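Local coordinates for protein putative O-acetylhomoserine (Thiol)-lyase (PDB 4OC9) that probably uses pyridoxal 5'-phosphate to make homocysteine from O-acetylhomoserine and a sulfide donor, at residues I23-Y28 with L281-L286; N59-V64 with Q277-L282; G84-F89 with L270-A275. All coordinates share one frame; numbering follows the deposited sequence.

Interaction 1: I23-Y28 with L281-L286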
ATOM      1  N   ILE D  23      -4.323 -15.010   8.234  1.00 16.16           N
ATOM      2  CA  ILE D  23      -5.782 -14.924   8.260  1.00 15.91           C
ATOM      3  C   ILE D  23      -6.253 -13.944   7.212  1.00 15.71           C
ATOM      4  O   ILE D  23      -7.271 -14.151   6.561  1.00 14.19           O
ATOM      5  CB  ILE D  23      -6.294 -14.571   9.658  1.00 16.18           C
ATOM      6  CG1 ILE D  23      -5.954 -15.730  10.593  1.00 16.01           C
ATOM      7  CG2 ILE D  23      -7.799 -14.385   9.636  1.00 16.42           C
ATOM      8  CD1 ILE D  23      -6.287 -15.469  12.017  1.00 17.29           C
ATOM      9  N   SER D  24      -5.500 -12.866   7.081  1.00 16.59           N
ATOM     10  CA  SER D  24      -5.813 -11.862   6.093  1.00 17.12           C
ATOM     11  C   SER D  24      -5.234 -12.302   4.754  1.00 16.45           C
ATOM     12  O   SER D  24      -4.201 -12.958   4.723  1.00 18.67           O
ATOM     13  CB  SER D  24      -5.193 -10.524   6.454  1.00 16.73           C
ATOM     14  OG  SER D  24      -5.462  -9.600   5.417  1.00 16.23           O
ATOM     15  N   VAL D  25      -5.883 -11.910   3.667  1.00 15.86           N
ATOM     16  CA  VAL D  25      -5.419 -12.272   2.337  1.00 15.13           C
ATOM     17  C   VAL D  25      -4.171 -11.464   2.035  1.00 14.21           C
ATOM     18  O   VAL D  25      -4.146 -10.257   2.189  1.00 12.67           O
ATOM     19  CB  VAL D  25      -6.460 -11.988   1.256  1.00 16.69           C
ATOM     20  CG1 VAL D  25      -5.949 -12.405  -0.104  1.00 16.67           C
ATOM     21  CG2 VAL D  25      -7.760 -12.727   1.550  1.00 18.80           C
ATOM     22  N   PRO D  26      -3.106 -12.134   1.605  1.00 13.17           N
ATOM     23  CA  PRO D  26      -1.920 -11.370   1.322  1.00 13.51           C
ATOM     24  C   PRO D  26      -2.085 -10.466   0.122  1.00 13.66           C
ATOM     25  O   PRO D  26      -2.886 -10.752  -0.780  1.00 13.17           O
ATOM     26  CB  PRO D  26      -0.860 -12.438   1.001  1.00 14.16           C
ATOM     27  CG  PRO D  26      -1.447 -13.743   1.434  1.00 14.05           C
ATOM     28  CD  PRO D  26      -2.926 -13.573   1.376  1.00 13.49           C
ATOM     29  N   ILE D  27      -1.305  -9.386   0.119  1.00 13.45           N
ATOM     30  CA  ILE D  27      -1.337  -8.433  -0.982  1.00 12.76           C
ATOM     31  C   ILE D  27      -0.220  -8.834  -1.952  1.00 12.26           C
ATOM     32  O   ILE D  27       0.975  -8.631  -1.664  1.00 11.79           O
ATOM     33  CB  ILE D  27      -1.081  -6.992  -0.542  1.00 11.81           C
ATOM     34  CG1 ILE D  27      -2.043  -6.591   0.570  1.00 11.61           C
ATOM     35  CG2 ILE D  27      -1.184  -6.083  -1.751  1.00 11.28           C
ATOM     36  CD1 ILE D  27      -1.731  -5.230   1.187  1.00 11.21           C
ATOM     37  N   TYR D  28      -0.619  -9.399  -3.086  1.00 11.56           N
ATOM     38  CA  TYR D  28       0.325  -9.809  -4.103  1.00 12.69           C
ATOM     39  C   TYR D  28       0.702  -8.613  -5.007  1.00 12.81           C
ATOM     40  O   TYR D  28       0.236  -8.513  -6.143  1.00 10.67           O
ATOM     41  CB  TYR D  28      -0.199 -11.014  -4.909  1.00 13.25           C
ATOM     42  CG  TYR D  28      -0.286 -12.261  -4.053  1.00 14.03           C
ATOM     43  CD1 TYR D  28       0.827 -13.101  -3.903  1.00 13.90           C
ATOM     44  CD2 TYR D  28      -1.458 -12.601  -3.359  1.00 14.78           C
ATOM     45  CE1 TYR D  28       0.776 -14.232  -3.109  1.00 13.89           C
ATOM     46  CE2 TYR D  28      -1.512 -13.734  -2.554  1.00 14.33           C
ATOM     47  CZ  TYR D  28      -0.386 -14.548  -2.451  1.00 14.88           C
ATOM     48  OH  TYR D  28      -0.410 -15.657  -1.676  1.00 17.28           O
ATOM     49  N   LEU D 281      -7.913  -3.663  -0.545  1.00  8.21           N
ATOM     50  CA  LEU D 281      -8.744  -2.705   0.198  1.00  7.89           C
ATOM     51  C   LEU D 281     -10.209  -3.018  -0.033  1.00  8.09           C
ATOM     52  O   LEU D 281     -11.012  -2.987   0.894  1.00  9.19           O
ATOM     53  CB  LEU D 281      -8.451  -1.278  -0.238  1.00  7.64           C
ATOM     54  CG  LEU D 281      -7.106  -0.759   0.233  1.00  7.84           C
ATOM     55  CD1 LEU D 281      -6.738   0.570  -0.394  1.00  7.93           C
ATOM     56  CD2 LEU D 281      -7.121  -0.631   1.748  1.00  7.54           C
ATOM     57  N   LEU D 282     -10.570  -3.314  -1.283  1.00  7.70           N
ATOM     58  CA  LEU D 282     -11.960  -3.658  -1.640  1.00  7.46           C
ATOM     59  C   LEU D 282     -12.396  -4.946  -0.937  1.00  7.66           C
ATOM     60  O   LEU D 282     -13.553  -5.064  -0.552  1.00  8.65           O
ATOM     61  CB  LEU D 282     -12.129  -3.699  -3.146  1.00  7.13           C
ATOM     62  CG  LEU D 282     -11.951  -2.295  -3.743  1.00  7.15           C
ATOM     63  CD1 LEU D 282     -11.837  -2.319  -5.266  1.00  7.52           C
ATOM     64  CD2 LEU D 282     -13.080  -1.364  -3.306  1.00  7.26           C
ATOM     65  N   LEU D 283     -11.495  -5.903  -0.764  1.00  7.87           N
ATOM     66  CA  LEU D 283     -11.840  -7.100  -0.023  1.00  8.56           C
ATOM     67  C   LEU D 283     -12.150  -6.720   1.388  1.00  8.52           C
ATOM     68  O   LEU D 283     -13.072  -7.259   1.982  1.00  7.52           O
ATOM     69  CB  LEU D 283     -10.695  -8.106   0.108  1.00  9.38           C
ATOM     70  CG  LEU D 283     -10.425  -9.135  -0.975  1.00 10.56           C
ATOM     71  CD1 LEU D 283      -9.093  -9.824  -0.749  1.00 12.17           C
ATOM     72  CD2 LEU D 283     -11.575 -10.132  -0.913  1.00 10.55           C
ATOM     73  N   GLN D 284     -11.354  -5.816   1.944  1.00  8.68           N
ATOM     74  CA  GLN D 284     -11.596  -5.408   3.337  1.00  9.11           C
ATOM     75  C   GLN D 284     -12.980  -4.734   3.471  1.00  9.27           C
ATOM     76  O   GLN D 284     -13.687  -4.930   4.448  1.00  8.32           O
ATOM     77  CB  GLN D 284     -10.507  -4.457   3.872  1.00  8.56           C
ATOM     78  CG  GLN D 284      -9.094  -4.968   3.646  1.00  8.77           C
ATOM     79  CD  GLN D 284      -8.829  -6.350   4.193  1.00  8.57           C
ATOM     80  OE1 GLN D 284      -8.491  -7.228   3.412  1.00  8.41           O
ATOM     81  NE2 GLN D 284      -9.072  -6.588   5.474  1.00  7.98           N
ATOM     82  N   GLY D 285     -13.327  -3.912   2.477  1.00 10.08           N
ATOM     83  CA  GLY D 285     -14.578  -3.197   2.506  1.00  9.47           C
ATOM     84  C   GLY D 285     -15.709  -4.165   2.383  1.00  9.83           C
ATOM     85  O   GLY D 285     -16.733  -4.008   3.048  1.00  9.93           O
ATOM     86  N   LEU D 286     -15.512  -5.193   1.564  1.00 10.00           N
ATOM     87  CA  LEU D 286     -16.554  -6.181   1.380  1.00 11.09           C
ATOM     88  C   LEU D 286     -16.905  -6.846   2.701  1.00 10.95           C
ATOM     89  O   LEU D 286     -18.060  -7.130   2.988  1.00 12.27           O
ATOM     90  CB  LEU D 286     -16.148  -7.228   0.349  1.00 11.67           C
ATOM     91  CG  LEU D 286     -17.222  -8.295   0.077  1.00 12.14           C
ATOM     92  CD1 LEU D 286     -18.515  -7.657  -0.387  1.00 13.03           C
ATOM     93  CD2 LEU D 286     -16.714  -9.270  -0.986  1.00 13.64           C
TER
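V25, in the extended N-terminal loop, meets L283 on the long helix 276-309, joining two elements of a fold-type I PLP enzyme of the trans-sulfuration family. The two side chains run at about a right angle to each other, so that the leucine arrives end-on at the isopropyl group of the valine. On the helix side, CG of L283 stands anti to its own carbonyl carbon (chi1 -86°) and the chain then runs on extended (chi2 169°), which carries CD1 out from the helix surface. The valine presents its whole fork: L283 CD1 is 4.0 Å from V25 CB, a little nearer CG2 and a little farther from CG1. This is plain dispersion packing, buried and without a hydrogen bond between the segments.

One helix residue further on, the side chain of Q284 bends across to lie near S24, a looser approach beside the valine-leucine pair. The backbones remain well apart, V25 CA and L283 CA being 8.6 Å from each other, and side chains span the distance between them. V64 of helix 60-73 also touches L283, while Y15 packs on V25. The loop also faces a second copy of the protein: S24 N donates to OD1 of N30 of that neighbouring subunit. At the apolar contact itself, the shortest approach is 3.9 Å, between V25 CG2 and L283 CD1.

Interaction 2: N59-V64 with Q277-L282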
ATOM      1  N   ASN D  59      -4.799 -11.883 -10.754  1.00 11.54           N
ATOM      2  CA  ASN D  59      -3.949 -11.802  -9.566  1.00 10.87           C
ATOM      3  C   ASN D  59      -4.679 -12.508  -8.402  1.00  9.47           C
ATOM      4  O   ASN D  59      -5.889 -12.362  -8.261  1.00  8.84           O
ATOM      5  CB  ASN D  59      -3.658 -10.336  -9.307  1.00 11.56           C
ATOM      6  CG  ASN D  59      -2.858 -10.091  -8.045  1.00 12.88           C
ATOM      7  OD1 ASN D  59      -3.314 -10.375  -6.921  1.00 13.22           O
ATOM      8  ND2 ASN D  59      -1.719  -9.418  -8.205  1.00 12.56           N
ATOM      9  N   PRO D  60      -3.961 -13.286  -7.584  1.00  8.43           N
ATOM     10  CA  PRO D  60      -4.598 -14.012  -6.483  1.00  8.19           C
ATOM     11  C   PRO D  60      -5.362 -13.138  -5.496  1.00  7.74           C
ATOM     12  O   PRO D  60      -6.433 -13.553  -5.037  1.00  8.96           O
ATOM     13  CB  PRO D  60      -3.437 -14.724  -5.783  1.00  8.86           C
ATOM     14  CG  PRO D  60      -2.313 -14.701  -6.760  1.00  9.05           C
ATOM     15  CD  PRO D  60      -2.506 -13.480  -7.601  1.00  8.91           C
ATOM     16  N   THR D  61      -4.876 -11.941  -5.205  1.00  6.72           N
ATOM     17  CA  THR D  61      -5.582 -11.052  -4.285  1.00  6.19           C
ATOM     18  C   THR D  61      -6.909 -10.717  -4.915  1.00  6.38           C
ATOM     19  O   THR D  61      -7.971 -10.940  -4.324  1.00  6.19           O
ATOM     20  CB  THR D  61      -4.791  -9.760  -3.973  1.00  5.82           C
ATOM     21  OG1 THR D  61      -3.536 -10.087  -3.376  1.00  5.16           O
ATOM     22  CG2 THR D  61      -5.562  -8.866  -3.028  1.00  5.55           C
ATOM     23  N   SER D  62      -6.875 -10.218  -6.147  1.00  7.22           N
ATOM     24  CA  SER D  62      -8.125  -9.876  -6.873  1.00  8.02           C
ATOM     25  C   SER D  62      -9.037 -11.093  -7.176  1.00  8.91           C
ATOM     26  O   SER D  62     -10.245 -10.955  -7.277  1.00  8.94           O
ATOM     27  CB  SER D  62      -7.866  -9.029  -8.087  1.00  7.72           C
ATOM     28  OG  SER D  62      -6.919  -9.625  -8.935  1.00  8.77           O
ATOM     29  N   ASP D  63      -8.469 -12.297  -7.256  1.00 11.11           N
ATOM     30  CA  ASP D  63      -9.279 -13.507  -7.500  1.00 11.81           C
ATOM     31  C   ASP D  63     -10.185 -13.792  -6.300  1.00 11.08           C
ATOM     32  O   ASP D  63     -11.340 -14.186  -6.473  1.00  8.90           O
ATOM     33  CB  ASP D  63      -8.413 -14.738  -7.780  1.00 13.73           C
ATOM     34  CG  ASP D  63      -7.690 -14.651  -9.114  1.00 17.17           C
ATOM     35  OD1 ASP D  63      -8.041 -13.776  -9.943  1.00 16.91           O
ATOM     36  OD2 ASP D  63      -6.784 -15.474  -9.341  1.00 21.30           O
ATOM     37  N   VAL D  64      -9.637 -13.608  -5.089  1.00 10.75           N
ATOM     38  CA  VAL D  64     -10.420 -13.842  -3.878  1.00 11.09           C
ATOM     39  C   VAL D  64     -11.623 -12.880  -3.893  1.00 11.53           C
ATOM     40  O   VAL D  64     -12.760 -13.276  -3.634  1.00 12.09           O
ATOM     41  CB  VAL D  64      -9.630 -13.618  -2.601  1.00 10.94           C
ATOM     42  CG1 VAL D  64     -10.540 -13.792  -1.392  1.00 12.04           C
ATOM     43  CG2 VAL D  64      -8.449 -14.569  -2.521  1.00 11.01           C
ATOM     44  N   GLN D 277      -3.344  -3.547  -4.542  1.00 10.11           N
ATOM     45  CA  GLN D 277      -3.615  -2.811  -3.329  1.00 11.57           C
ATOM     46  C   GLN D 277      -5.114  -2.454  -3.305  1.00 10.17           C
ATOM     47  O   GLN D 277      -5.748  -2.531  -2.250  1.00  8.67           O
ATOM     48  CB  GLN D 277      -2.756  -1.549  -3.293  1.00 12.64           C
ATOM     49  CG  GLN D 277      -2.832  -0.771  -2.005  1.00 13.73           C
ATOM     50  CD  GLN D 277      -2.198  -1.501  -0.833  1.00 16.09           C
ATOM     51  OE1 GLN D 277      -1.274  -2.302  -1.001  1.00 17.68           O
ATOM     52  NE2 GLN D 277      -2.637  -1.162   0.365  1.00 16.04           N
ATOM     53  N   ASN D 278      -5.643  -1.995  -4.452  1.00  8.85           N
ATOM     54  CA  ASN D 278      -7.064  -1.625  -4.529  1.00  8.63           C
ATOM     55  C   ASN D 278      -7.928  -2.839  -4.298  1.00  8.84           C
ATOM     56  O   ASN D 278      -8.912  -2.783  -3.518  1.00  9.66           O
ATOM     57  CB  ASN D 278      -7.465  -0.918  -5.815  1.00  8.40           C
ATOM     58  CG  ASN D 278      -6.983   0.514  -5.883  1.00  8.51           C
ATOM     59  OD1 ASN D 278      -5.951   0.880  -5.355  1.00  8.01           O
ATOM     60  ND2 ASN D 278      -7.760   1.348  -6.576  1.00  9.69           N
ATOM     61  N   ALA D 279      -7.524  -3.967  -4.892  1.00  8.21           N
ATOM     62  CA  ALA D 279      -8.283  -5.215  -4.739  1.00  8.11           C
ATOM     63  C   ALA D 279      -8.342  -5.612  -3.269  1.00  8.24           C
ATOM     64  O   ALA D 279      -9.410  -5.950  -2.745  1.00  8.19           O
ATOM     65  CB  ALA D 279      -7.678  -6.322  -5.561  1.00  7.55           C
ATOM     66  N   TRP D 280      -7.199  -5.534  -2.597  1.00  7.98           N
ATOM     67  CA  TRP D 280      -7.127  -5.885  -1.177  1.00  8.33           C
ATOM     68  C   TRP D 280      -8.000  -4.970  -0.310  1.00  8.15           C
ATOM     69  O   TRP D 280      -8.734  -5.444   0.551  1.00  8.29           O
ATOM     70  CB  TRP D 280      -5.678  -5.885  -0.685  1.00  8.60           C
ATOM     71  CG  TRP D 280      -5.544  -6.318   0.709  1.00  8.33           C
ATOM     72  CD1 TRP D 280      -5.494  -7.577   1.145  1.00  8.57           C
ATOM     73  CD2 TRP D 280      -5.406  -5.475   1.859  1.00  8.92           C
ATOM     74  NE1 TRP D 280      -5.348  -7.599   2.539  1.00  9.05           N
ATOM     75  CE2 TRP D 280      -5.291  -6.316   2.992  1.00  8.76           C
ATOM     76  CE3 TRP D 280      -5.392  -4.091   2.047  1.00  9.49           C
ATOM     77  CZ2 TRP D 280      -5.134  -5.829   4.271  1.00  8.85           C
ATOM     78  CZ3 TRP D 280      -5.254  -3.594   3.337  1.00  9.36           C
ATOM     79  CH2 TRP D 280      -5.113  -4.470   4.435  1.00  9.34           C
ATOM     80  N   LEU D 281      -7.913  -3.663  -0.545  1.00  8.21           N
ATOM     81  CA  LEU D 281      -8.744  -2.705   0.198  1.00  7.89           C
ATOM     82  C   LEU D 281     -10.209  -3.018  -0.033  1.00  8.09           C
ATOM     83  O   LEU D 281     -11.012  -2.987   0.894  1.00  9.19           O
ATOM     84  CB  LEU D 281      -8.451  -1.278  -0.238  1.00  7.64           C
ATOM     85  CG  LEU D 281      -7.106  -0.759   0.233  1.00  7.84           C
ATOM     86  CD1 LEU D 281      -6.738   0.570  -0.394  1.00  7.93           C
ATOM     87  CD2 LEU D 281      -7.121  -0.631   1.748  1.00  7.54           C
ATOM     88  N   LEU D 282     -10.570  -3.314  -1.283  1.00  7.70           N
ATOM     89  CA  LEU D 282     -11.960  -3.658  -1.640  1.00  7.46           C
ATOM     90  C   LEU D 282     -12.396  -4.946  -0.937  1.00  7.66           C
ATOM     91  O   LEU D 282     -13.553  -5.064  -0.552  1.00  8.65           O
ATOM     92  CB  LEU D 282     -12.129  -3.699  -3.146  1.00  7.13           C
ATOM     93  CG  LEU D 282     -11.951  -2.295  -3.743  1.00  7.15           C
ATOM     94  CD1 LEU D 282     -11.837  -2.319  -5.266  1.00  7.52           C
ATOM     95  CD2 LEU D 282     -13.080  -1.364  -3.306  1.00  7.26           C
TER
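S62 and A279 bring their helices together by direct apolar packing, with S62 CB only 3.7 Å from A279 CB. Both side chains are small, and the backbones come correspondingly near: S62 CA and A279 CA lie 5.1 Å apart. Beside this pair the methyl of T61 fits against the next residue of the partner helix. T61 CG2 is 3.7 Å from the backbone N of W280 and about as far from that residue's CB, and it sits at the edge of the indole, near the ring plane, not over a face. The threonine places its two branches in different surroundings: with chi1 at -60°, CG2 is anti to the backbone N and meets helix 276-309, while OG1 takes the position beside that N. The tryptophan ring leads away from this point, toward S24 and I27 of the N-terminal loop.

These are the first turn of helix 60-73 and an early part of helix 276-309, the long helix that leads from the PLP-binding part of this fold-type I enzyme to the C-terminal sheet. The short segments run in nearly the same direction, 31° apart, with axes 8.4 Å from each other at closest.

Hydrogen bonds act within the first segment and to the loop before it, none across the helix pair. N59 is the N-cap: its OD1 accepts from T61 N at 2.8 Å, forming an Asx turn, and the donor nitrogen lies in the carbonyl plane, though the N-H...O angle is bent (141°). P60, next in sequence, has no N-H to offer. The other end of the cap amide, ND2, donates to Y28 O. T61 OG1 is gripped twice, by hydrogen bonds with P26 O and Y28 N.

Interaction 3: G84-F89 with L270-A275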
ATOM      1  N   GLY D  84     -15.530   0.909 -12.166  1.00  9.76           N
ATOM      2  CA  GLY D  84     -16.935   0.606 -12.456  1.00 10.33           C
ATOM      3  C   GLY D  84     -17.220   0.865 -13.938  1.00 11.76           C
ATOM      4  O   GLY D  84     -17.911   0.100 -14.580  1.00 11.53           O
HETATM    5  N   MSE D  85     -16.662   1.939 -14.473  1.00 13.61           N
HETATM    6  CA  MSE D  85     -16.845   2.267 -15.884  1.00 16.14           C
HETATM    7  C   MSE D  85     -16.246   1.175 -16.709  1.00 14.48           C
HETATM    8  O   MSE D  85     -16.865   0.693 -17.646  1.00 15.17           O
HETATM    9  CB  MSE D  85     -16.140   3.555 -16.267  1.00 20.26           C
HETATM   10  CG  MSE D  85     -16.835   4.811 -15.765  1.00 25.54           C
HETATM   11 SE   MSE D  85     -18.775   4.813 -16.176  1.00 38.46          SE
HETATM   12  CE  MSE D  85     -18.641   4.575 -18.115  1.00 38.98           C
ATOM     13  N   ALA D  86     -15.033   0.757 -16.367  1.00 12.71           N
ATOM     14  CA  ALA D  86     -14.382  -0.309 -17.101  1.00 11.41           C
ATOM     15  C   ALA D  86     -15.245  -1.549 -17.068  1.00 11.53           C
ATOM     16  O   ALA D  86     -15.339  -2.264 -18.063  1.00 11.42           O
ATOM     17  CB  ALA D  86     -13.012  -0.614 -16.528  1.00 11.73           C
ATOM     18  N   ALA D  87     -15.880  -1.817 -15.932  1.00 11.02           N
ATOM     19  CA  ALA D  87     -16.770  -2.973 -15.797  1.00 10.99           C
ATOM     20  C   ALA D  87     -17.975  -2.836 -16.753  1.00 11.28           C
ATOM     21  O   ALA D  87     -18.380  -3.816 -17.392  1.00 10.65           O
ATOM     22  CB  ALA D  87     -17.253  -3.112 -14.360  1.00 11.12           C
ATOM     23  N   CYS D  88     -18.586  -1.650 -16.810  1.00 11.61           N
ATOM     24  CA  CYS D  88     -19.741  -1.416 -17.705  1.00 13.09           C
ATOM     25  C   CYS D  88     -19.285  -1.586 -19.172  1.00 13.90           C
ATOM     26  O   CYS D  88     -19.902  -2.310 -19.938  1.00 14.70           O
ATOM     27  CB  CYS D  88     -20.373  -0.053 -17.467  1.00 12.71           C
ATOM     28  SG  CYS D  88     -21.153   0.174 -15.849  1.00 13.87           S
ATOM     29  N   PHE D  89     -18.147  -0.978 -19.511  1.00 15.46           N
ATOM     30  CA  PHE D  89     -17.557  -1.059 -20.854  1.00 15.35           C
ATOM     31  C   PHE D  89     -17.286  -2.524 -21.253  1.00 15.73           C
ATOM     32  O   PHE D  89     -17.751  -2.988 -22.292  1.00 19.44           O
ATOM     33  CB  PHE D  89     -16.351  -0.138 -20.924  1.00 15.18           C
ATOM     34  CG  PHE D  89     -15.505  -0.343 -22.117  1.00 15.27           C
ATOM     35  CD1 PHE D  89     -16.022  -0.211 -23.378  1.00 16.71           C
ATOM     36  CD2 PHE D  89     -14.130  -0.536 -21.966  1.00 16.23           C
ATOM     37  CE1 PHE D  89     -15.209  -0.369 -24.495  1.00 18.60           C
ATOM     38  CE2 PHE D  89     -13.305  -0.672 -23.052  1.00 16.27           C
ATOM     39  CZ  PHE D  89     -13.846  -0.591 -24.336  1.00 18.66           C
ATOM     40  N   LEU D 270      -7.016  -5.006 -23.678  1.00 14.73           N
ATOM     41  CA  LEU D 270      -7.377  -3.605 -23.340  1.00 15.11           C
ATOM     42  C   LEU D 270      -6.753  -3.172 -22.018  1.00 14.82           C
ATOM     43  O   LEU D 270      -6.530  -1.976 -21.788  1.00 14.80           O
ATOM     44  CB  LEU D 270      -8.877  -3.357 -23.396  1.00 15.80           C
ATOM     45  CG  LEU D 270      -9.604  -3.188 -24.754  1.00 17.89           C
ATOM     46  CD1 LEU D 270      -9.077  -4.153 -25.777  1.00 17.73           C
ATOM     47  CD2 LEU D 270     -11.147  -3.217 -24.771  1.00 18.53           C
ATOM     48  N   GLY D 271      -6.491  -4.146 -21.150  1.00 13.11           N
ATOM     49  CA  GLY D 271      -5.811  -3.898 -19.888  1.00 11.90           C
ATOM     50  C   GLY D 271      -6.277  -3.001 -18.778  1.00 10.72           C
ATOM     51  O   GLY D 271      -5.452  -2.296 -18.189  1.00  9.79           O
ATOM     52  N   ALA D 272      -7.567  -3.020 -18.496  1.00 11.33           N
ATOM     53  CA  ALA D 272      -8.143  -2.212 -17.427  1.00 12.23           C
ATOM     54  C   ALA D 272      -8.100  -3.072 -16.161  1.00 12.49           C
ATOM     55  O   ALA D 272      -9.100  -3.390 -15.538  1.00 13.02           O
ATOM     56  CB  ALA D 272      -9.549  -1.802 -17.755  1.00 13.09           C
ATOM     57  N   SER D 273      -6.892  -3.412 -15.796  1.00 13.08           N
ATOM     58  CA  SER D 273      -6.609  -4.255 -14.668  1.00 15.63           C
ATOM     59  C   SER D 273      -6.664  -3.563 -13.308  1.00 12.93           C
ATOM     60  O   SER D 273      -6.290  -2.397 -13.114  1.00 12.49           O
ATOM     61  CB  SER D 273      -5.312  -5.012 -15.012  1.00 19.34           C
ATOM     62  OG  SER D 273      -4.858  -5.947 -14.055  1.00 27.88           O
ATOM     63  N   LEU D 274      -7.211  -4.293 -12.362  1.00 12.32           N
ATOM     64  CA  LEU D 274      -7.338  -3.781 -11.018  1.00 11.94           C
ATOM     65  C   LEU D 274      -6.037  -4.035 -10.247  1.00 11.15           C
ATOM     66  O   LEU D 274      -5.636  -5.185 -10.058  1.00 11.59           O
ATOM     67  CB  LEU D 274      -8.508  -4.455 -10.282  1.00 12.49           C
ATOM     68  CG  LEU D 274      -8.760  -3.944  -8.846  1.00 13.00           C
ATOM     69  CD1 LEU D 274      -9.129  -2.464  -8.838  1.00 13.55           C
ATOM     70  CD2 LEU D 274      -9.864  -4.729  -8.156  1.00 13.49           C
ATOM     71  N   ALA D 275      -5.435  -2.969  -9.746  1.00 10.32           N
ATOM     72  CA  ALA D 275      -4.225  -3.089  -8.955  1.00 10.63           C
ATOM     73  C   ALA D 275      -4.472  -3.867  -7.646  1.00 10.02           C
ATOM     74  O   ALA D 275      -5.539  -3.779  -7.034  1.00  9.78           O
ATOM     75  CB  ALA D 275      -3.672  -1.720  -8.647  1.00 11.58           C
TER
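Helix 84-93, whose first turn grips the cofactor phosphate, packs through A86 and F89 on the C-terminal end of helix 257-270 and the linker that follows it. G84 N and M85 N (selenomethionine in this crystal) each hydrogen-bond a phosphate oxygen of the pyridoxal-lysine at position 206. One turn of the helix faces this junction at two points. At the first, the methyls of two alanines meet, A86 CB lying 3.9 Å from A272 CB. At the second, L270 reaches F89 with one branch: its CD2 is 3.8 Å from F89 CE2 and just as near CZ, approaching the far end of the ring obliquely. F89 CG is anti to the backbone N (chi1 168°), which swings the ring out from the helix, and the two side chains cross at about a right angle.

The chain gets from one point to the other by a tight change of direction. G271 leaves helix 257-270 with a positive phi of 60°, and A272 is the centre of an inverse gamma turn. Y90 OH accepts from A272 N, and G271 O takes a hydrogen bond from S83 OG of a neighbouring subunit. L270 of that same subunit also packs on F89, so the aromatic ring sits at a subunit boundary. A helix that starts at the phosphate and offers its N-terminal amides to it is typical of the cofactor site in fold-type I PLP enzymes.

How the interactions relate
Interactions 1 and 2 are neighbours on helix 276-309, with centres about 6 Å apart and L281 and L282 in common. The N-terminal loop of interaction 1 is tied directly to the start of helix 60-73 in interaction 2, and it also comes close to the indole there, V25 O lying 2.9 Å from W280 NE1. Interaction 3 lies deeper, its centre about 14 Å from that of interaction 2 and 19 Å from that of interaction 1, and it includes G84 and M85, whose backbone N atoms bind the cofactor phosphate. L274, on the linker leading into helix 276-309, bridges the gap: its CD2 is 3.7 Å from A279 CB and 4.2 Å from L282 CD1.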